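Local coordinates for TCP pilus virulence regulatory protein (Vibrio cholerae, PDB 4MLO) that activates transcription of virulence genes in the cholera bacterium as an AraC-family regulator, and probably has its DNA binding tuned by a fatty acid bound inside it, at residues S37-L42 with S50-S55; L115-E120 with S153-K158. All blocks are in the same frame, centred on the assembly; numbering follows the deposited sequence.

Interaction 1: residues S37-L42 with S50-S55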
ATOM      1  N   SER A  37       8.228   6.721 -17.428  1.00 32.35           N
ATOM      2  CA  SER A  37       9.313   6.953 -18.371  1.00 43.10           C
ATOM      3  C   SER A  37      10.622   6.738 -17.637  1.00 42.57           C
ATOM      4  O   SER A  37      10.681   6.761 -16.400  1.00 37.27           O
ATOM      5  CB  SER A  37       9.261   8.362 -18.964  1.00 43.21           C
ATOM      6  OG  SER A  37       9.397   9.338 -17.949  1.00 46.54           O
ATOM      7  N   GLY A  38      11.663   6.525 -18.413  1.00 41.42           N
ATOM      8  CA  GLY A  38      12.973   6.395 -17.859  1.00 45.73           C
ATOM      9  C   GLY A  38      13.129   5.115 -17.058  1.00 40.16           C
ATOM     10  O   GLY A  38      12.407   4.128 -17.234  1.00 35.76           O
ATOM     11  N   ILE A  39      14.103   5.157 -16.156  1.00 34.22           N
ATOM     12  CA  ILE A  39      14.496   4.019 -15.342  1.00 43.72           C
ATOM     13  C   ILE A  39      14.574   4.487 -13.898  1.00 39.78           C
ATOM     14  O   ILE A  39      14.877   5.649 -13.619  1.00 28.52           O
ATOM     15  CB  ILE A  39      15.850   3.427 -15.797  1.00 50.68           C
ATOM     16  CG1 ILE A  39      15.778   2.967 -17.252  1.00 57.44           C
ATOM     17  CG2 ILE A  39      16.271   2.268 -14.900  1.00 53.43           C
ATOM     18  CD1 ILE A  39      14.841   1.792 -17.494  1.00 58.65           C
ATOM     19  N   ALA A  40      14.277   3.576 -12.979  1.00 34.08           N
ATOM     20  CA  ALA A  40      14.456   3.821 -11.563  1.00 27.58           C
ATOM     21  C   ALA A  40      14.990   2.549 -10.933  1.00 30.42           C
ATOM     22  O   ALA A  40      14.898   1.461 -11.508  1.00 38.60           O
ATOM     23  CB  ALA A  40      13.144   4.251 -10.886  1.00 22.64           C
ATOM     24  N   LYS A  41      15.543   2.701  -9.736  1.00 26.66           N
ATOM     25  CA  LYS A  41      16.085   1.599  -8.955  1.00 27.62           C
ATOM     26  C   LYS A  41      15.257   1.492  -7.682  1.00 23.23           C
ATOM     27  O   LYS A  41      15.185   2.457  -6.910  1.00 23.17           O
ATOM     28  CB  LYS A  41      17.555   1.848  -8.629  1.00 32.49           C
ATOM     29  CG  LYS A  41      18.216   0.735  -7.847  1.00 37.58           C
ATOM     30  CD  LYS A  41      19.550   1.200  -7.285  1.00 43.86           C
ATOM     31  CE  LYS A  41      20.365   0.054  -6.697  1.00 53.45           C
ATOM     32  NZ  LYS A  41      21.627   0.540  -6.053  1.00 57.33           N
ATOM     33  N   LEU A  42      14.638   0.325  -7.489  1.00 26.57           N
ATOM     34  CA  LEU A  42      13.865   0.021  -6.294  0.50 27.62           C
ATOM     35  C   LEU A  42      14.688  -0.907  -5.415  1.00 25.71           C
ATOM     36  O   LEU A  42      15.108  -1.977  -5.860  1.00 33.50           O
ATOM     37  CB  LEU A  42      12.539  -0.632  -6.671  0.50 29.57           C
ATOM     38  CG  LEU A  42      11.464  -0.904  -5.606  0.50 34.72           C
ATOM     39  CD1 LEU A  42      10.218  -1.354  -6.331  0.50 36.26           C
ATOM     40  CD2 LEU A  42      11.865  -1.955  -4.578  0.50 32.76           C
ATOM     41  N   SER A  50      17.241  -5.611  -5.062  1.00 49.69           N
ATOM     42  CA  SER A  50      17.029  -4.402  -5.835  1.00 46.98           C
ATOM     43  C   SER A  50      16.551  -4.774  -7.229  1.00 49.71           C
ATOM     44  O   SER A  50      16.860  -5.851  -7.747  1.00 55.05           O
ATOM     45  CB  SER A  50      18.297  -3.546  -5.920  1.00 51.61           C
ATOM     46  OG  SER A  50      19.363  -4.288  -6.458  1.00 63.83           O
ATOM     47  N   TYR A  51      15.766  -3.878  -7.809  1.00 43.77           N
ATOM     48  CA  TYR A  51      15.243  -4.016  -9.156  1.00 42.20           C
ATOM     49  C   TYR A  51      15.506  -2.723  -9.894  1.00 43.12           C
ATOM     50  O   TYR A  51      15.268  -1.642  -9.354  1.00 37.97           O
ATOM     51  CB  TYR A  51      13.730  -4.261  -9.185  1.00 39.18           C
ATOM     52  CG  TYR A  51      13.215  -5.292  -8.221  1.00 45.52           C
ATOM     53  CD1 TYR A  51      12.973  -4.965  -6.890  1.00 48.30           C
ATOM     54  CD2 TYR A  51      12.928  -6.584  -8.645  1.00 53.17           C
ATOM     55  CE1 TYR A  51      12.477  -5.906  -6.001  1.00 45.30           C
ATOM     56  CE2 TYR A  51      12.434  -7.534  -7.766  1.00 50.22           C
ATOM     57  CZ  TYR A  51      12.210  -7.189  -6.446  1.00 49.81           C
ATOM     58  OH  TYR A  51      11.719  -8.129  -5.572  1.00 48.15           O
ATOM     59  N   GLU A  52      15.979  -2.829 -11.126  1.00 35.53           N
ATOM     60  CA  GLU A  52      15.842  -1.730 -12.062  1.00 38.10           C
ATOM     61  C   GLU A  52      14.493  -1.882 -12.746  1.00 37.98           C
ATOM     62  O   GLU A  52      14.178  -2.951 -13.271  1.00 37.57           O
ATOM     63  CB  GLU A  52      16.976  -1.717 -13.088  1.00 44.92           C
ATOM     64  CG  GLU A  52      18.301  -1.280 -12.510  1.00 52.33           C
ATOM     65  CD  GLU A  52      19.239  -0.716 -13.568  1.00 60.33           C
ATOM     66  OE1 GLU A  52      20.303  -0.186 -13.183  1.00 63.00           O
ATOM     67  OE2 GLU A  52      18.911  -0.805 -14.776  1.00 53.27           O
ATOM     68  N   ILE A  53      13.688  -0.829 -12.704  1.00 36.22           N
ATOM     69  CA  ILE A  53      12.355  -0.866 -13.278  1.00 36.08           C
ATOM     70  C   ILE A  53      12.260   0.173 -14.383  1.00 38.12           C
ATOM     71  O   ILE A  53      12.976   1.177 -14.394  1.00 34.66           O
ATOM     72  CB  ILE A  53      11.274  -0.622 -12.202  1.00 29.07           C
ATOM     73  CG1 ILE A  53      11.485   0.723 -11.491  1.00 28.60           C
ATOM     74  CG2 ILE A  53      11.305  -1.733 -11.178  1.00 32.47           C
ATOM     75  CD1 ILE A  53      10.283   1.129 -10.612  1.00 30.40           C
ATOM     76  N   ASN A  54      11.367  -0.098 -15.328  1.00 28.24           N
ATOM     77  CA  ASN A  54      11.048   0.816 -16.407  1.00 32.69           C
ATOM     78  C   ASN A  54       9.552   1.061 -16.427  1.00 31.86           C
ATOM     79  O   ASN A  54       8.835   0.633 -15.507  1.00 27.20           O
ATOM     80  CB  ASN A  54      11.540   0.246 -17.748  1.00 41.65           C
ATOM     81  CG  ASN A  54      11.065  -1.178 -17.985  1.00 43.60           C
ATOM     82  OD1 ASN A  54       9.884  -1.495 -17.810  1.00 34.14           O
ATOM     83  ND2 ASN A  54      11.991  -2.050 -18.359  1.00 47.82           N
ATOM     84  N   SER A  55       9.069   1.737 -17.472  1.00 32.15           N
ATOM     85  CA  SER A  55       7.685   2.177 -17.521  1.00 29.84           C
ATOM     86  C   SER A  55       6.684   1.041 -17.699  1.00 27.93           C
ATOM     87  O   SER A  55       5.482   1.300 -17.628  1.00 37.87           O
ATOM     88  CB  SER A  55       7.503   3.200 -18.645  1.00 40.10           C
ATOM     89  OG  SER A  55       7.696   2.593 -19.908  1.00 43.83           O
TER
HETATM   90  O   HOH W   1      11.037   3.147 -19.241  1.00 35.82           O
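Leu42 and Tyr51 face each other across a beta hairpin of the cupin-like domain, formed by strands 40-44 and 49-53. They are an antiparallel hydrogen-bonded pair: Leu42 N donates to Tyr51 O at 2.8 Å, and Tyr51 N returns the bond to Leu42 O, which accepts it in its carbonyl plane. The two side chains lie side by side and point the same way, Leu42 CD2 resting 4.0 Å from Tyr51 CD1. Chi1 of Leu42 (-173°) places CG opposite the backbone N, so the side chain stands off the face it shares with Ala40, Tyr51 and Ile53, and CD2 leans to the tyrosine. Bound palmitoleic acid lies about 8 Å from the Leu42 side chain, which is thus close to, but not lining, the fatty-acid pocket.

Ile53, the next large contributor, pairs with Ala40 through a second couple of backbone bonds, of which Ile53 N to Ala40 O is nearly straight at the hydrogen (170°). Its CG1 stands between backbone N and carbonyl carbon (chi1 58°), which sets that methylene against the neighbouring strand, 3.9 Å from Ala40 CB. Leu71 of strand 66-73 packs against Ala40, Leu42 and Ile53 alike. On the reverse face Lys41 and Glu52 form the intervening non-hydrogen-bonded pair, and Lys41 CA makes a CA-H...O contact with Tyr51 O.

Past the paired residues, Ile39 slants across Asn54, its CD1 3.7 Å from Asn54 CB, while Asn54 OD1 accepts a bond from Ser56 N. At Gly38, whose phi is positive, direct pairing has given way to a water bridge: one water donates to Gly38 O at 2.6 Å and accepts from Ser55 N at 3.0 Å.

Interaction 2: residues L115-E120 with S153-K158; sequences LLWNCE and SKVEKK
Lys154 lies over one face of the Trp117 indole and Lys158 passes its edge; the two lysines are one helical turn apart. Lys154 crosses the ring system at about a right angle and makes a CH-pi contact: its CG sits over the six-membered ring, 4.1 Å from the centroid and 19° off the normal. The extended chain beyond CG goes on across the ring over CZ2, with CD 3.7 Å from Trp117 CZ2, and toward NE1, and takes NZ to a salt bridge with Asp123. Lys158 runs obliquely past the CE3-CZ3 side of the same six-membered ring. Its CB lies at the ring edge, in plane, and CD comes 3.9 Å from Trp117 CE3.

The contact packs helix 141-159 across strand 114-118, an outermost strand of the five-stranded antiparallel sheet in the cupin-like domain; the two short segments meet at 113°, with their axes 9.1 Å apart. Val155, whose CA is the nearest of the helical segment to that of Trp117, divides its methyls between two residues. CG1 meets Leu115 CD1 at 3.6 Å, whereas CG2 reaches Trp117 CB at 3.9 Å and approaches the indole obliquely. Phe151, one turn earlier in the helix, adds an edge-to-face ring contact with Trp117.

Beyond the indole edge, the extended chain of Lys158 ends in the single hydrogen bond between the segments, from NZ to Leu116 O at 2.9 Å. The ammonium group approaches from above the carbonyl plane, 47° out of it, rather than along a lone pair. At the same residue, Leu116 N is bonded to the hydroxyl of Tyr159.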
ATOM      1  N   LEU A 115       5.672  -7.227  -4.941  1.00 25.07           N
ATOM      2  CA  LEU A 115       5.742  -8.103  -6.102  1.00 21.80           C
ATOM      3  C   LEU A 115       5.907  -7.246  -7.352  1.00 19.56           C
ATOM      4  O   LEU A 115       5.456  -6.102  -7.401  1.00 21.96           O
ATOM      5  CB  LEU A 115       4.500  -8.995  -6.196  1.00 21.59           C
ATOM      6  CG  LEU A 115       4.104  -9.784  -4.926  1.00 24.65           C
ATOM      7  CD1 LEU A 115       2.824 -10.550  -5.189  1.00 24.69           C
ATOM      8  CD2 LEU A 115       5.181 -10.755  -4.503  1.00 34.97           C
ATOM      9  N   LEU A 116       6.672  -7.766  -8.307  1.00 22.41           N
ATOM     10  CA  LEU A 116       6.916  -7.123  -9.593  1.00 22.48           C
ATOM     11  C   LEU A 116       6.223  -7.893 -10.712  1.00 22.13           C
ATOM     12  O   LEU A 116       6.271  -9.131 -10.757  1.00 22.57           O
ATOM     13  CB  LEU A 116       8.429  -7.050  -9.864  1.00 26.19           C
ATOM     14  CG  LEU A 116       8.923  -6.492 -11.205  1.00 40.32           C
ATOM     15  CD1 LEU A 116       9.112  -4.993 -11.118  1.00 45.70           C
ATOM     16  CD2 LEU A 116      10.215  -7.171 -11.628  1.00 49.33           C
ATOM     17  N   TRP A 117       5.600  -7.169 -11.638  1.00 22.44           N
ATOM     18  CA  TRP A 117       5.136  -7.763 -12.887  1.00 22.62           C
ATOM     19  C   TRP A 117       5.604  -6.905 -14.056  1.00 26.94           C
ATOM     20  O   TRP A 117       5.327  -5.703 -14.099  1.00 25.84           O
ATOM     21  CB  TRP A 117       3.619  -7.930 -12.912  1.00 24.55           C
ATOM     22  CG  TRP A 117       3.177  -8.612 -14.154  1.00 23.65           C
ATOM     23  CD1 TRP A 117       2.683  -8.021 -15.279  1.00 31.84           C
ATOM     24  CD2 TRP A 117       3.201 -10.032 -14.424  1.00 20.42           C
ATOM     25  NE1 TRP A 117       2.389  -8.970 -16.219  1.00 26.55           N
ATOM     26  CE2 TRP A 117       2.702 -10.213 -15.724  1.00 23.87           C
ATOM     27  CE3 TRP A 117       3.589 -11.159 -13.683  1.00 26.87           C
ATOM     28  CZ2 TRP A 117       2.590 -11.472 -16.314  1.00 23.84           C
ATOM     29  CZ3 TRP A 117       3.472 -12.417 -14.267  1.00 27.63           C
ATOM     30  CH2 TRP A 117       2.975 -12.561 -15.571  1.00 24.24           C
ATOM     31  N   ASN A 118       6.318  -7.521 -14.993  1.00 26.30           N
ATOM     32  CA  ASN A 118       6.743  -6.842 -16.215  1.00 28.25           C
ATOM     33  C   ASN A 118       5.633  -6.949 -17.255  1.00 24.72           C
ATOM     34  O   ASN A 118       5.329  -8.048 -17.743  1.00 28.47           O
ATOM     35  CB  ASN A 118       8.051  -7.441 -16.712  1.00 25.91           C
ATOM     36  CG  ASN A 118       9.227  -7.085 -15.821  1.00 26.29           C
ATOM     37  OD1 ASN A 118       9.498  -5.909 -15.570  1.00 29.58           O
ATOM     38  ND2 ASN A 118       9.935  -8.100 -15.343  1.00 32.05           N
ATOM     39  N   CYS A 119       5.024  -5.813 -17.593  1.00 24.28           N
ATOM     40  CA  CYS A 119       3.794  -5.794 -18.381  1.00 27.64           C
ATOM     41  C   CYS A 119       4.028  -5.947 -19.876  1.00 34.16           C
ATOM     42  O   CYS A 119       5.032  -5.482 -20.421  1.00 38.69           O
ATOM     43  CB  CYS A 119       3.048  -4.481 -18.196  1.00 27.86           C
ATOM     44  SG  CYS A 119       2.099  -4.413 -16.725  1.00 34.83           S
ATOM     45  N   GLU A 120       3.039  -6.544 -20.541  1.00 39.55           N
ATOM     46  CA  GLU A 120       2.883  -6.459 -21.987  1.00 46.13           C
ATOM     47  C   GLU A 120       2.102  -5.197 -22.358  1.00 44.28           C
ATOM     48  O   GLU A 120       1.463  -4.557 -21.517  1.00 36.23           O
ATOM     49  CB  GLU A 120       2.169  -7.701 -22.534  1.00 47.13           C
ATOM     50  CG  GLU A 120       2.969  -8.985 -22.399  1.00 42.75           C
ATOM     51  N   SER A 153      -3.984 -13.032 -10.468  1.00 20.24           N
ATOM     52  CA  SER A 153      -3.741 -14.464 -10.614  1.00 20.21           C
ATOM     53  C   SER A 153      -2.366 -14.767 -11.224  1.00 19.33           C
ATOM     54  O   SER A 153      -1.664 -15.674 -10.758  1.00 26.20           O
ATOM     55  CB  SER A 153      -4.846 -15.109 -11.446  1.00 26.75           C
ATOM     56  OG  SER A 153      -6.027 -15.165 -10.671  1.00 32.82           O
ATOM     57  N   LYS A 154      -1.993 -14.088 -12.310  1.00 22.68           N
ATOM     58  CA  LYS A 154      -0.708 -14.428 -12.925  1.00 24.47           C
ATOM     59  C   LYS A 154       0.462 -13.935 -12.081  1.00 20.58           C
ATOM     60  O   LYS A 154       1.504 -14.602 -12.043  1.00 20.25           O
ATOM     61  CB  LYS A 154      -0.629 -13.916 -14.364  1.00 29.10           C
ATOM     62  CG  LYS A 154      -0.798 -12.431 -14.590  1.00 28.35           C
ATOM     63  CD  LYS A 154      -0.989 -12.177 -16.086  1.00 29.35           C
ATOM     64  CE  LYS A 154      -1.072 -10.695 -16.402  1.00 31.07           C
ATOM     65  NZ  LYS A 154      -1.361 -10.436 -17.849  1.00 41.09           N
ATOM     66  N   VAL A 155       0.309 -12.819 -11.358  1.00 22.57           N
ATOM     67  CA  VAL A 155       1.337 -12.415 -10.385  1.00 20.65           C
ATOM     68  C   VAL A 155       1.480 -13.460  -9.283  1.00 23.99           C
ATOM     69  O   VAL A 155       2.593 -13.811  -8.883  1.00 23.17           O
ATOM     70  CB  VAL A 155       1.024 -11.029  -9.799  1.00 22.50           C
ATOM     71  CG1 VAL A 155       2.041 -10.644  -8.734  1.00 27.31           C
ATOM     72  CG2 VAL A 155       0.997 -10.011 -10.904  1.00 23.18           C
ATOM     73  N   GLU A 156       0.358 -13.954  -8.748  1.00 19.80           N
ATOM     74  CA  GLU A 156       0.447 -14.966  -7.702  1.00 21.92           C
ATOM     75  C   GLU A 156       1.127 -16.230  -8.220  1.00 25.02           C
ATOM     76  O   GLU A 156       1.935 -16.840  -7.513  1.00 22.90           O
ATOM     77  CB  GLU A 156      -0.943 -15.282  -7.148  1.00 18.23           C
ATOM     78  CG  GLU A 156      -1.568 -14.117  -6.339  1.00 18.74           C
ATOM     79  CD  GLU A 156      -2.867 -14.504  -5.670  1.00 19.87           C
ATOM     80  OE1 GLU A 156      -3.503 -15.489  -6.133  1.00 24.00           O
ATOM     81  OE2 GLU A 156      -3.247 -13.836  -4.669  1.00 19.53           O
ATOM     82  N   LYS A 157       0.803 -16.645  -9.448  1.00 19.67           N
ATOM     83  CA  LYS A 157       1.403 -17.854 -10.001  1.00 22.44           C
ATOM     84  C   LYS A 157       2.897 -17.666 -10.213  1.00 31.47           C
ATOM     85  O   LYS A 157       3.678 -18.574  -9.928  1.00 26.31           O
ATOM     86  CB  LYS A 157       0.710 -18.237 -11.307  1.00 25.29           C
ATOM     87  CG  LYS A 157       1.259 -19.513 -11.995  1.00 25.59           C
ATOM     88  CD  LYS A 157       0.465 -19.796 -13.253  1.00 32.41           C
ATOM     89  CE  LYS A 157       1.129 -20.851 -14.153  1.00 41.46           C
ATOM     90  NZ  LYS A 157       1.379 -22.116 -13.440  1.00 45.54           N
ATOM     91  N   LYS A 158       3.318 -16.492 -10.699  1.00 24.05           N
ATOM     92  CA  LYS A 158       4.745 -16.247 -10.905  1.00 25.08           C
ATOM     93  C   LYS A 158       5.538 -16.443  -9.618  1.00 27.34           C
ATOM     94  O   LYS A 158       6.627 -17.025  -9.639  1.00 28.42           O
ATOM     95  CB  LYS A 158       4.963 -14.835 -11.458  1.00 26.20           C
ATOM     96  CG  LYS A 158       6.402 -14.327 -11.377  1.00 31.27           C
ATOM     97  CD  LYS A 158       6.493 -12.863 -11.791  1.00 26.86           C
ATOM     98  CE  LYS A 158       7.921 -12.358 -11.671  1.00 31.27           C
ATOM     99  NZ  LYS A 158       8.010 -10.957 -12.111  1.00 28.76           N
TER

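In the fold
From the N terminus the chain first closes interaction 1, a short hairpin loop with seven residues between segments 37-42 and 50-55. Strand 57-61 follows and belongs to the five-stranded sheet, so the hairpin leads directly from one sheet to the other. Interaction 2 opens only at 115 and closes a longer, largely helical loop of 32 residues; the two contacts stand in series, neither nested nor crossed. They meet nonetheless, because Leu116 packs on the hairpin: its CD1 lies 3.9 Å from Ile53 CG2. Together they tie the four-stranded sheet, through edge strand 114-118 of the five-stranded sheet, to helix 141-159.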